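PDB 4XJW: sialidase B from Streptococcus pneumoniae serotype 4, which hydrolyses alpha-(2->3)-, alpha-(2->6)- and alpha-(2->8)-glycosidic linkages of terminal sialic acid in oligosaccharides, glycoproteins and glycolipids. Local coordinates for residues Thr210-Ser215 with Ser291-Lys296; Tyr87-Pro92 with Glu131-Phe136; Gly97-Gln102 with Tyr602-Asp607; Asp18-Leu23 with Asp146-Gly151. The protein carries 1 engineered substitution. All coordinates share one frame; numbering follows the deposited sequence.

Contact 1 of 4, residues Thr210-Ser215 with Ser291-Lys296; sequences TLYTLS and SIVEDK. With OPX ((1s,3R,4S)-1-[(cyclohexylamino)methyl]-3,4-dihydroxycyclopentanesulfonic acid), chain B.
The ring of Tyr212 is sandwiched between protein and ligand: the carbonyl carbon of Val293 lies over one face, and the cyclopentane of the inhibitor OPX covers the other, its CAP standing 3.7 Å above the ring plane over the centre. The carbonyl O of Ile292 approaches obliquely. At the phenol end the hydroxyl receives a long, weak hydrogen bond from the backbone N of Glu294 and touches Val293 CG2 (3.5 Å). Nearer the backbone, Tyr212 CB rests on Ile292 CG2. The neighbouring Thr213 N donates to OPX OAD over 3.0 Å, so the ligand is held by a backbone bond as well as by the ring.

Glu294 fixes the far end. With CG anti to the backbone N (chi1 -176°) its chain passes Leu214 CD2 and lets OE1 accept from Ser215 N at 2.7 Å, on the syn lone pair. A water gives a proton to Glu294 OE2 and also bonds Ser215 OG.

The segments run in nearly the same direction but belong to neighbouring sheets of the sialidase beta-propeller, with the inhibitor pocket where they meet. Strand 205-213 edges one sheet; strand 286-294 lies between strands 301-308 and 451-459, the latter supplying Gln456 to both Tyr212 and OPX.

Contact 2 of 4, residues Tyr87-Pro92 with Glu131-Phe136; sequences YLFSRP and ETVDTF
Tyr87 and Phe89, two residues apart on strand 85-91, both reach across to Val133, and the packed part of the contact is built round that valine. Its CG1 sits over one face of the Tyr87 ring, 3.8 Å above the plane and displaced toward the rim, in a CH-pi contact, and also meets Phe89 CZ at 4.0 Å. Phe89 receives a second CH-pi contact from Glu131, whose CB lies over the ring face while CG comes to 3.4 Å from Phe89 CD1. The glutamate chain bends at chi2 (-83°), and the carboxylate ends up nearly parallel to the phenyl ring, 14° between the planes.

Packing gives way to polar and watery contacts at both ends. The Tyr87 hydroxyl donates to Thr135 O, 2.6 Å away near the plane of the phenol ring, and in turn accepts from a water that Thr135 N also holds; the hydroxyl is thus fixed by one protein bond and one solvent bridge. Beyond Phe89 the link is looser. A second water accepts from Ser90 N at 3.3 Å and gives only a weak bond to Glu131 OE2, so the carboxylate is tied to the strand at some remove.

None of the touching residues is fully buried. Strand 85-91 is an edge strand of a six-stranded antiparallel sheet, and strand 126-132, paired with strand 118-123, belongs to a seven-stranded one. Side chains closing the gap between two such antiparallel sheets are what is expected of the concanavalin-like beta-sandwich to which the N-terminal domain belongs.

Contact 3 of 4, residues Gly97-Gln102 with Tyr602-Asp607; sequences GKHKGQ and YHYGID. Engineered in segment 602-607: Gly605 (natural residue Asp).
Asp607 meets the backbone of Gly97 and Lys98 with its whole carboxylate, and its side chain can be followed outward. CB lies 3.9 Å from Lys98 O, a plain van der Waals approach. CG, set anti to the backbone N (chi1 -162°), comes next, 3.4 Å from Gly97 N. From there the two oxygens divide the work. OD2 takes the N-H of Gly97 at 2.9 Å through its syn lone pair, and its charge is also met by a salt bridge from Lys632. OD1 accepts from Lys98 N at 2.8 Å, the donor standing 45° out of the carboxylate plane, with a weaker, bent contribution from Gly97 N. Two successive backbone N-H groups therefore converge on one buried acid, which probably helps to stabilise its negative charge.

A second anchorage lies at the tip of Tyr604. Its hydroxyl accepts from Lys100 N (2.9 Å), the donor sitting at the ring edge near its plane. One water joins three groups there: it bonds the Tyr604 hydroxyl and His99 ND1, each at 2.7 Å, and donates to Ile606 O. Over the imidazole of His99 lies Lys100 CG, 3.8 Å above the centre of one face, and Leu652 of strand 647-652 touches both side chains as well as Tyr604.

His99 to Gln102 form a type I' beta turn, closed by hydrogen bonds in both directions between its end residues. This two-residue hairpin connects strands 98-99 and 102-113 of the lectin-like N-terminal domain and docks on the end of strand 597-605, an edge strand of a propeller sheet: a domain interface of the multidomain sialidase.

Contact 4 of 4, residues Asp18-Leu23 with Asp146-Gly151; sequences DISSLL and DKATLG
A chi1 of -164° carries the carboxylate of Asp18 over beside its own carbonyl carbon, while Lys147 bends at chi2 (-71°) and brings its amine up to meet it. NZ reaches Asp18 OD2 at 3.1 Å in a salt bridge, the two side chains crossing at about a right angle and the amine lying above the carboxylate plane. The other oxygen, OD1, is turned to its own segment: Ser20 N donates to it from 45° out of that plane, which makes an Asx turn, and the Ser20 hydroxyl donates along the syn lone pair.

Ser20 OG plays both parts: it donates within its segment and accepts from Ala148 N across the contact at 3.0 Å. Ile19 N donates to Ala148 O, also at 3.0 Å, so that the N-H and C=O of Ala148 are both engaged by segment 18-23.

Asp18 and Thr149 form an antiparallel, non-hydrogen-bonded pair, and strand 17-18 is one of the two edge strands of the six-stranded sheet in the concanavalin-like N-terminal domain. Strand 147-150 lies next to it, and beyond that strand 46-53, against which Asp146 and Lys147 make a classic beta bulge opposite Ser53.

Toward the interior the contact turns apolar. Ala148 CB touches both Ile19 CG1 (3.8 Å) and Leu23 CD2 (3.9 Å), the latter brought in by the weakly bonded helical turn 20-23. Ile19 CD1 continues to Leu150, meeting its CG at 3.8 Å with the two chains crossing steeply. Phe5 of strand 5-13 touches both Ile19 and Leu23, and Phe50 of strand 46-53 meets Leu23 and Leu150.

How the contacts relate
Contacts 2 and 4 belong to the N-terminal lectin-like domain, their centres 23 Å apart, and share its six-stranded sheet: strand 17-18 forms one outer edge and strand 85-91 the other. Along the chain contact 2 is nested within the loop closed by contact 4. Contact 3 crosses both, since its first segment lies between the segments of contact 2 while its second comes some 500 residues later, and so it ties that domain to the propeller. Contact 1 is nested inside this long loop, about 27 Å from contact 3 between centres and 55 Å from contact 4. It joins two propeller sheets beside the inhibitor, whereas the other three lie away from the inhibitor pocket and the catalytic residues.

Contact 1 of 4, residues Thr210-Ser215 with Ser291-Lys296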
# COMPACT_ATOMS: atom_id res chain seq x y z
N THR A 210 -2.07 5.68 -5.69
CA THR A 210 -2.84 6.70 -6.40
C THR A 210 -2.86 6.34 -7.89
O THR A 210 -2.01 5.59 -8.37
CB THR A 210 -2.29 8.13 -6.21
OG1 THR A 210 -1.19 8.35 -7.10
CG2 THR A 210 -1.85 8.38 -4.75
N LEU A 211 -3.86 6.87 -8.60
CA LEU A 211 -3.95 6.78 -10.06
C LEU A 211 -4.53 8.07 -10.59
O LEU A 211 -5.36 8.68 -9.94
CB LEU A 211 -4.89 5.63 -10.46
CG LEU A 211 -4.45 4.18 -10.28
CD1 LEU A 211 -5.62 3.23 -10.54
CD2 LEU A 211 -3.27 3.86 -11.17
N TYR A 212 -4.10 8.49 -11.77
CA TYR A 212 -4.62 9.70 -12.38
C TYR A 212 -4.43 9.60 -13.88
O TYR A 212 -3.35 9.21 -14.36
CB TYR A 212 -3.84 10.91 -11.86
CG TYR A 212 -4.47 12.26 -12.15
CD1 TYR A 212 -4.36 12.85 -13.41
CD2 TYR A 212 -5.17 12.94 -11.17
CE1 TYR A 212 -4.93 14.09 -13.67
CE2 TYR A 212 -5.74 14.17 -11.42
CZ TYR A 212 -5.61 14.74 -12.67
OH TYR A 212 -6.19 15.97 -12.89
N THR A 213 -5.46 9.95 -14.63
CA THR A 213 -5.41 9.85 -16.09
C THR A 213 -5.08 11.22 -16.66
O THR A 213 -5.83 12.18 -16.50
CB THR A 213 -6.74 9.35 -16.64
OG1 THR A 213 -7.04 8.08 -16.05
CG2 THR A 213 -6.69 9.21 -18.16
N LEU A 214 -3.93 11.29 -17.33
CA LEU A 214 -3.44 12.54 -17.92
C LEU A 214 -4.12 12.81 -19.26
O LEU A 214 -4.71 11.91 -19.88
CB LEU A 214 -1.91 12.50 -18.09
CG LEU A 214 -1.14 12.19 -16.80
CD1 LEU A 214 0.36 12.12 -17.12
CD2 LEU A 214 -1.42 13.26 -15.76
N SER A 215 -4.05 14.07 -19.68
CA SER A 215 -4.70 14.49 -20.93
C SER A 215 -4.16 13.77 -22.17
O SER A 215 -4.87 13.57 -23.16
CB SER A 215 -4.61 16.01 -21.10
OG SER A 215 -3.28 16.44 -21.32
N SER A 291 -0.40 12.72 -3.56
CA SER A 291 -1.59 13.10 -4.33
C SER A 291 -1.15 13.76 -5.64
O SER A 291 -0.17 14.52 -5.65
CB SER A 291 -2.47 14.06 -3.52
OG SER A 291 -3.77 14.11 -4.08
N ILE A 292 -1.87 13.48 -6.72
CA ILE A 292 -1.50 13.94 -8.07
C ILE A 292 -2.61 14.76 -8.74
O ILE A 292 -3.79 14.45 -8.58
CB ILE A 292 -1.17 12.74 -8.98
CG1 ILE A 292 0.11 12.06 -8.54
CG2 ILE A 292 -1.01 13.19 -10.43
CD1 ILE A 292 0.32 10.72 -9.24
N VAL A 293 -2.22 15.79 -9.49
CA VAL A 293 -3.16 16.48 -10.36
C VAL A 293 -2.41 16.93 -11.61
O VAL A 293 -1.18 17.05 -11.60
CB VAL A 293 -3.78 17.69 -9.63
CG1 VAL A 293 -2.80 18.85 -9.63
CG2 VAL A 293 -5.08 18.11 -10.31
N GLU A 294 -3.14 17.13 -12.70
CA GLU A 294 -2.52 17.71 -13.90
C GLU A 294 -3.02 19.13 -14.08
O GLU A 294 -4.22 19.39 -13.92
CB GLU A 294 -2.79 16.87 -15.14
CG GLU A 294 -2.08 17.40 -16.40
CD GLU A 294 -2.11 16.42 -17.55
OE1 GLU A 294 -3.22 15.99 -17.92
OE2 GLU A 294 -1.03 16.07 -18.08
N ASP A 295 -2.11 20.04 -14.41
CA ASP A 295 -2.45 21.44 -14.62
C ASP A 295 -2.61 21.76 -16.10
O ASP A 295 -1.70 21.53 -16.89
CB ASP A 295 -1.37 22.33 -14.00
CG ASP A 295 -1.58 23.80 -14.31
OD1 ASP A 295 -2.74 24.26 -14.27
OD2 ASP A 295 -0.57 24.48 -14.58
N LYS A 296 -3.77 22.31 -16.47
CA LYS A 296 -4.00 22.66 -17.87
C LYS A 296 -3.18 23.86 -18.32
O LYS A 296 -2.70 23.91 -19.45
CB LYS A 296 -5.49 22.90 -18.12
CG LYS A 296 -6.30 21.63 -18.26
CD LYS A 296 -7.78 21.93 -18.42
CE LYS A 296 -8.33 22.62 -17.18
NZ LYS A 296 -9.80 22.80 -17.24
CAF OPX B . -11.67 9.58 -20.20
CAG OPX B . -11.70 11.03 -20.58
CAH OPX B . -10.54 9.31 -19.26
CAI OPX B . -11.79 11.91 -19.37
CAJ OPX B . -10.60 10.19 -18.04
CAK OPX B . -9.65 12.55 -16.41
CAL OPX B . -10.60 12.40 -14.04
CAM OPX B . -8.34 13.15 -14.33
CAO OPX B . -9.83 12.22 -12.78
CAP OPX B . -8.43 12.11 -13.22
CAQ OPX B . -10.66 11.65 -18.42
CAR OPX B . -9.71 13.16 -14.98
NAN OPX B . -10.87 12.49 -17.24
OAA OPX B . -11.64 14.81 -15.76
OAB OPX B . -10.44 15.39 -13.73
OAC OPX B . -10.26 11.11 -12.08
OAD OPX B . -8.14 10.88 -13.74
OAE OPX B . -9.35 15.65 -15.86
SAS OPX B . -10.32 14.85 -15.09
O HOH W 1 -0.88 15.06 -20.57

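Contact 2 of 4, residues Tyr87-Pro92 with Glu131-Phe136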
# COMPACT_ATOMS: atom_id res chain seq x y z
N TYR A 87 6.54 -27.66 12.34
CA TYR A 87 6.67 -26.39 11.64
C TYR A 87 5.31 -25.91 11.14
O TYR A 87 4.50 -26.69 10.65
CB TYR A 87 7.63 -26.55 10.46
CG TYR A 87 9.06 -26.83 10.85
CD1 TYR A 87 9.61 -26.32 12.02
CD2 TYR A 87 9.87 -27.61 10.03
CE1 TYR A 87 10.93 -26.57 12.37
CE2 TYR A 87 11.19 -27.87 10.36
CZ TYR A 87 11.71 -27.35 11.53
OH TYR A 87 13.02 -27.61 11.87
N LEU A 88 5.08 -24.61 11.31
CA LEU A 88 3.90 -23.97 10.76
C LEU A 88 4.37 -22.66 10.13
O LEU A 88 4.89 -21.79 10.82
CB LEU A 88 2.86 -23.70 11.86
CG LEU A 88 1.72 -22.76 11.45
CD1 LEU A 88 0.80 -23.43 10.47
CD2 LEU A 88 0.94 -22.26 12.66
N PHE A 89 4.19 -22.55 8.81
CA PHE A 89 4.54 -21.32 8.08
C PHE A 89 3.32 -20.82 7.34
O PHE A 89 2.60 -21.61 6.74
CB PHE A 89 5.66 -21.57 7.07
CG PHE A 89 6.85 -22.25 7.65
CD1 PHE A 89 7.58 -21.63 8.66
CD2 PHE A 89 7.24 -23.50 7.21
CE1 PHE A 89 8.68 -22.26 9.22
CE2 PHE A 89 8.35 -24.13 7.76
CZ PHE A 89 9.06 -23.50 8.76
N SER A 90 3.09 -19.52 7.37
CA SER A 90 1.92 -18.98 6.70
C SER A 90 2.09 -17.50 6.42
O SER A 90 2.98 -16.85 6.98
CB SER A 90 0.67 -19.20 7.57
OG SER A 90 0.73 -18.35 8.70
N ARG A 91 1.25 -16.97 5.54
CA ARG A 91 1.12 -15.54 5.41
C ARG A 91 -0.32 -15.15 5.12
O ARG A 91 -0.96 -15.75 4.25
CB ARG A 91 2.01 -14.98 4.30
CG ARG A 91 2.22 -13.49 4.46
CD ARG A 91 2.67 -12.85 3.14
NE ARG A 91 1.54 -12.57 2.26
CZ ARG A 91 1.65 -11.93 1.09
NH1 ARG A 91 2.85 -11.52 0.69
NH2 ARG A 91 0.57 -11.72 0.35
N PRO A 92 -0.82 -14.14 5.83
CA PRO A 92 -2.16 -13.61 5.53
C PRO A 92 -2.26 -13.06 4.10
O PRO A 92 -1.22 -12.84 3.45
CB PRO A 92 -2.30 -12.46 6.53
CG PRO A 92 -1.48 -12.93 7.71
CD PRO A 92 -0.28 -13.57 7.08
N GLU A 131 11.23 -19.85 4.23
CA GLU A 131 11.72 -20.11 5.58
C GLU A 131 12.82 -21.15 5.57
O GLU A 131 12.60 -22.29 5.14
CB GLU A 131 10.57 -20.58 6.46
CG GLU A 131 9.40 -19.61 6.54
CD GLU A 131 9.61 -18.51 7.57
OE1 GLU A 131 10.69 -18.49 8.20
OE2 GLU A 131 8.70 -17.67 7.74
N THR A 132 14.00 -20.76 6.05
CA THR A 132 15.11 -21.69 6.24
C THR A 132 15.15 -22.20 7.68
O THR A 132 14.97 -21.43 8.62
CB THR A 132 16.45 -21.01 5.91
OG1 THR A 132 16.37 -20.42 4.60
CG2 THR A 132 17.60 -22.01 5.94
N VAL A 133 15.38 -23.50 7.86
CA VAL A 133 15.39 -24.11 9.19
C VAL A 133 16.71 -24.82 9.47
O VAL A 133 17.41 -25.21 8.53
CB VAL A 133 14.22 -25.10 9.37
CG1 VAL A 133 12.87 -24.39 9.34
CG2 VAL A 133 14.27 -26.19 8.31
N ASP A 134 17.03 -24.99 10.75
CA ASP A 134 18.24 -25.71 11.14
C ASP A 134 18.12 -27.22 10.93
O ASP A 134 19.07 -27.88 10.50
CB ASP A 134 18.56 -25.45 12.62
CG ASP A 134 18.97 -24.02 12.88
OD1 ASP A 134 19.71 -23.45 12.05
OD2 ASP A 134 18.56 -23.47 13.92
N THR A 135 16.95 -27.76 11.24
CA THR A 135 16.71 -29.18 11.04
C THR A 135 15.60 -29.35 10.01
O THR A 135 14.43 -29.08 10.29
CB THR A 135 16.33 -29.88 12.34
OG1 THR A 135 17.34 -29.61 13.33
CG2 THR A 135 16.22 -31.39 12.13
N PHE A 136 15.97 -29.80 8.82
CA PHE A 136 15.02 -29.91 7.74
C PHE A 136 14.19 -31.18 7.87
O PHE A 136 14.70 -32.23 8.27
CB PHE A 136 15.75 -29.91 6.40
CG PHE A 136 14.84 -29.88 5.21
CD1 PHE A 136 14.21 -28.70 4.83
CD2 PHE A 136 14.62 -31.03 4.45
CE1 PHE A 136 13.37 -28.66 3.74
CE2 PHE A 136 13.79 -31.00 3.34
CZ PHE A 136 13.16 -29.81 2.98
O HOH W 2 15.08 -26.07 12.91
O HOH W 3 5.52 -18.00 8.97

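Contact 3 of 4, residues Gly97-Gln102 with Tyr602-Asp607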
# COMPACT_ATOMS: atom_id res chain seq x y z
N GLY A 97 -10.30 -14.76 -4.53
CA GLY A 97 -11.50 -15.58 -4.44
C GLY A 97 -12.32 -15.53 -5.72
O GLY A 97 -12.50 -16.56 -6.40
N LYS A 98 -12.80 -14.33 -6.05
CA LYS A 98 -13.62 -14.10 -7.24
C LYS A 98 -13.20 -12.83 -7.96
O LYS A 98 -12.65 -11.91 -7.35
CB LYS A 98 -15.11 -13.97 -6.86
CG LYS A 98 -15.78 -15.25 -6.40
CD LYS A 98 -17.28 -15.05 -6.15
CE LYS A 98 -18.08 -15.13 -7.45
NZ LYS A 98 -19.45 -14.54 -7.30
N HIS A 99 -13.50 -12.77 -9.25
CA HIS A 99 -13.21 -11.61 -10.09
C HIS A 99 -14.21 -11.64 -11.23
O HIS A 99 -14.38 -12.68 -11.87
CB HIS A 99 -11.77 -11.69 -10.60
CG HIS A 99 -11.37 -10.56 -11.51
ND1 HIS A 99 -11.30 -9.25 -11.10
CD2 HIS A 99 -10.97 -10.57 -12.80
CE1 HIS A 99 -10.90 -8.49 -12.11
NE2 HIS A 99 -10.69 -9.27 -13.15
N LYS A 100 -14.90 -10.52 -11.45
CA LYS A 100 -15.88 -10.40 -12.54
C LYS A 100 -16.91 -11.53 -12.55
O LYS A 100 -17.26 -12.05 -13.62
CB LYS A 100 -15.18 -10.30 -13.88
CG LYS A 100 -14.36 -9.03 -14.05
CD LYS A 100 -13.62 -9.03 -15.37
CE LYS A 100 -12.85 -7.75 -15.55
NZ LYS A 100 -12.17 -7.68 -16.88
N GLY A 101 -17.37 -11.90 -11.37
CA GLY A 101 -18.42 -12.90 -11.22
C GLY A 101 -17.99 -14.35 -11.40
O GLY A 101 -18.85 -15.23 -11.53
N GLN A 102 -16.69 -14.61 -11.40
CA GLN A 102 -16.18 -15.97 -11.58
C GLN A 102 -15.12 -16.28 -10.54
O GLN A 102 -14.30 -15.42 -10.20
CB GLN A 102 -15.58 -16.17 -12.97
CG GLN A 102 -16.55 -16.03 -14.14
CD GLN A 102 -15.92 -16.38 -15.48
OE1 GLN A 102 -15.49 -15.49 -16.22
NE2 GLN A 102 -15.85 -17.67 -15.79
N TYR A 602 -25.68 0.57 -7.93
CA TYR A 602 -24.95 -0.68 -8.18
C TYR A 602 -23.79 -0.86 -7.20
O TYR A 602 -23.08 0.10 -6.90
CB TYR A 602 -24.40 -0.69 -9.61
CG TYR A 602 -25.45 -0.54 -10.70
CD1 TYR A 602 -26.25 -1.61 -11.07
CD2 TYR A 602 -25.62 0.67 -11.37
CE1 TYR A 602 -27.20 -1.49 -12.06
CE2 TYR A 602 -26.55 0.81 -12.36
CZ TYR A 602 -27.34 -0.28 -12.71
OH TYR A 602 -28.29 -0.15 -13.69
N HIS A 603 -23.63 -2.08 -6.68
CA HIS A 603 -22.49 -2.43 -5.83
C HIS A 603 -21.75 -3.60 -6.47
O HIS A 603 -22.34 -4.66 -6.69
CB HIS A 603 -22.97 -2.87 -4.44
CG HIS A 603 -23.54 -1.76 -3.62
ND1 HIS A 603 -22.94 -1.30 -2.47
CD2 HIS A 603 -24.68 -1.04 -3.77
CE1 HIS A 603 -23.67 -0.33 -1.95
NE2 HIS A 603 -24.73 -0.15 -2.72
N TYR A 604 -20.46 -3.42 -6.78
CA TYR A 604 -19.65 -4.52 -7.31
C TYR A 604 -18.63 -4.98 -6.29
O TYR A 604 -17.82 -4.20 -5.81
CB TYR A 604 -18.91 -4.08 -8.58
CG TYR A 604 -17.88 -5.10 -9.04
CD1 TYR A 604 -18.26 -6.26 -9.70
CD2 TYR A 604 -16.52 -4.89 -8.80
CE1 TYR A 604 -17.32 -7.19 -10.11
CE2 TYR A 604 -15.59 -5.81 -9.20
CZ TYR A 604 -15.99 -6.96 -9.86
OH TYR A 604 -15.04 -7.88 -10.26
N GLY A 605 -18.66 -6.27 -5.96
CA GLY A 605 -17.69 -6.82 -5.02
C GLY A 605 -16.37 -7.12 -5.73
O GLY A 605 -16.32 -7.94 -6.65
N ILE A 606 -15.30 -6.46 -5.30
CA ILE A 606 -13.97 -6.66 -5.88
C ILE A 606 -13.48 -8.11 -5.67
O ILE A 606 -12.87 -8.72 -6.55
CB ILE A 606 -12.97 -5.67 -5.26
CG1 ILE A 606 -13.31 -4.23 -5.66
CG2 ILE A 606 -11.53 -6.00 -5.69
CD1 ILE A 606 -12.74 -3.84 -7.00
N ASP A 607 -13.77 -8.65 -4.49
CA ASP A 607 -13.45 -10.04 -4.16
C ASP A 607 -14.33 -10.36 -2.95
O ASP A 607 -15.20 -9.57 -2.59
CB ASP A 607 -11.96 -10.20 -3.86
CG ASP A 607 -11.48 -11.65 -3.94
OD1 ASP A 607 -12.31 -12.57 -3.99
OD2 ASP A 607 -10.24 -11.87 -3.96
O HOH W 4 -12.60 -7.77 -9.19

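Contact 4 of 4, residues Asp18-Leu23 with Asp146-Gly151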
# COMPACT_ATOMS: atom_id res chain seq x y z
N ASP A 18 -8.95 -39.48 -1.74
CA ASP A 18 -7.73 -40.25 -1.54
C ASP A 18 -7.00 -40.38 -2.87
O ASP A 18 -7.59 -40.83 -3.86
CB ASP A 18 -8.08 -41.65 -1.02
CG ASP A 18 -6.88 -42.38 -0.42
OD1 ASP A 18 -5.76 -41.86 -0.52
OD2 ASP A 18 -7.07 -43.48 0.15
N ILE A 19 -5.73 -39.97 -2.91
CA ILE A 19 -4.89 -40.16 -4.09
C ILE A 19 -3.63 -40.95 -3.74
O ILE A 19 -2.60 -40.85 -4.43
CB ILE A 19 -4.52 -38.80 -4.77
CG1 ILE A 19 -3.76 -37.90 -3.79
CG2 ILE A 19 -5.77 -38.10 -5.29
CD1 ILE A 19 -3.36 -36.55 -4.40
N SER A 20 -3.72 -41.74 -2.67
CA SER A 20 -2.58 -42.49 -2.15
C SER A 20 -1.92 -43.41 -3.18
O SER A 20 -0.70 -43.41 -3.33
CB SER A 20 -2.99 -43.30 -0.92
OG SER A 20 -3.40 -42.46 0.13
N SER A 21 -2.73 -44.20 -3.88
CA SER A 21 -2.20 -45.19 -4.82
C SER A 21 -1.46 -44.53 -5.99
O SER A 21 -0.56 -45.13 -6.58
CB SER A 21 -3.32 -46.08 -5.35
OG SER A 21 -4.29 -45.33 -6.04
N LEU A 22 -1.85 -43.30 -6.30
CA LEU A 22 -1.30 -42.58 -7.45
C LEU A 22 -0.02 -41.82 -7.12
O LEU A 22 0.64 -41.29 -8.01
CB LEU A 22 -2.35 -41.62 -8.00
CG LEU A 22 -3.60 -42.29 -8.56
CD1 LEU A 22 -4.68 -41.26 -8.84
CD2 LEU A 22 -3.24 -43.07 -9.82
N LEU A 23 0.34 -41.78 -5.84
CA LEU A 23 1.35 -40.83 -5.39
C LEU A 23 2.41 -41.40 -4.44
O LEU A 23 3.60 -41.14 -4.61
CB LEU A 23 0.64 -39.61 -4.76
CG LEU A 23 1.45 -38.38 -4.35
CD1 LEU A 23 2.45 -38.03 -5.43
CD2 LEU A 23 0.52 -37.21 -4.09
N ASP A 146 1.30 -42.73 5.07
CA ASP A 146 0.58 -43.78 4.35
C ASP A 146 -0.66 -43.27 3.61
O ASP A 146 -1.41 -44.06 3.04
CB ASP A 146 0.20 -44.94 5.29
CG ASP A 146 -0.67 -44.50 6.47
OD1 ASP A 146 -1.38 -43.47 6.39
OD2 ASP A 146 -0.65 -45.21 7.50
N LYS A 147 -0.86 -41.96 3.60
CA LYS A 147 -2.03 -41.38 2.95
C LYS A 147 -1.69 -40.08 2.25
O LYS A 147 -0.99 -39.24 2.82
CB LYS A 147 -3.12 -41.09 3.97
CG LYS A 147 -3.84 -42.30 4.50
CD LYS A 147 -4.73 -42.92 3.44
CE LYS A 147 -5.67 -43.94 4.07
NZ LYS A 147 -6.54 -44.57 3.05
N ALA A 148 -2.18 -39.92 1.02
CA ALA A 148 -2.13 -38.64 0.31
C ALA A 148 -3.57 -38.21 0.04
O ALA A 148 -4.37 -39.00 -0.46
CB ALA A 148 -1.35 -38.78 -0.99
N THR A 149 -3.90 -36.97 0.38
CA THR A 149 -5.29 -36.56 0.42
C THR A 149 -5.50 -35.19 -0.23
O THR A 149 -4.66 -34.30 -0.09
CB THR A 149 -5.79 -36.49 1.87
OG1 THR A 149 -5.40 -37.69 2.55
CG2 THR A 149 -7.30 -36.34 1.93
N LEU A 150 -6.61 -35.04 -0.94
CA LEU A 150 -7.06 -33.72 -1.39
C LEU A 150 -8.28 -33.27 -0.59
O LEU A 150 -9.20 -34.06 -0.35
CB LEU A 150 -7.40 -33.74 -2.87
CG LEU A 150 -6.27 -34.19 -3.79
CD1 LEU A 150 -6.76 -34.25 -5.23
CD2 LEU A 150 -5.08 -33.24 -3.65
N GLY A 151 -8.31 -32.00 -0.20
CA GLY A 151 -9.46 -31.43 0.48
C GLY A 151 -9.66 -31.83 1.93
O GLY A 151 -10.74 -31.62 2.48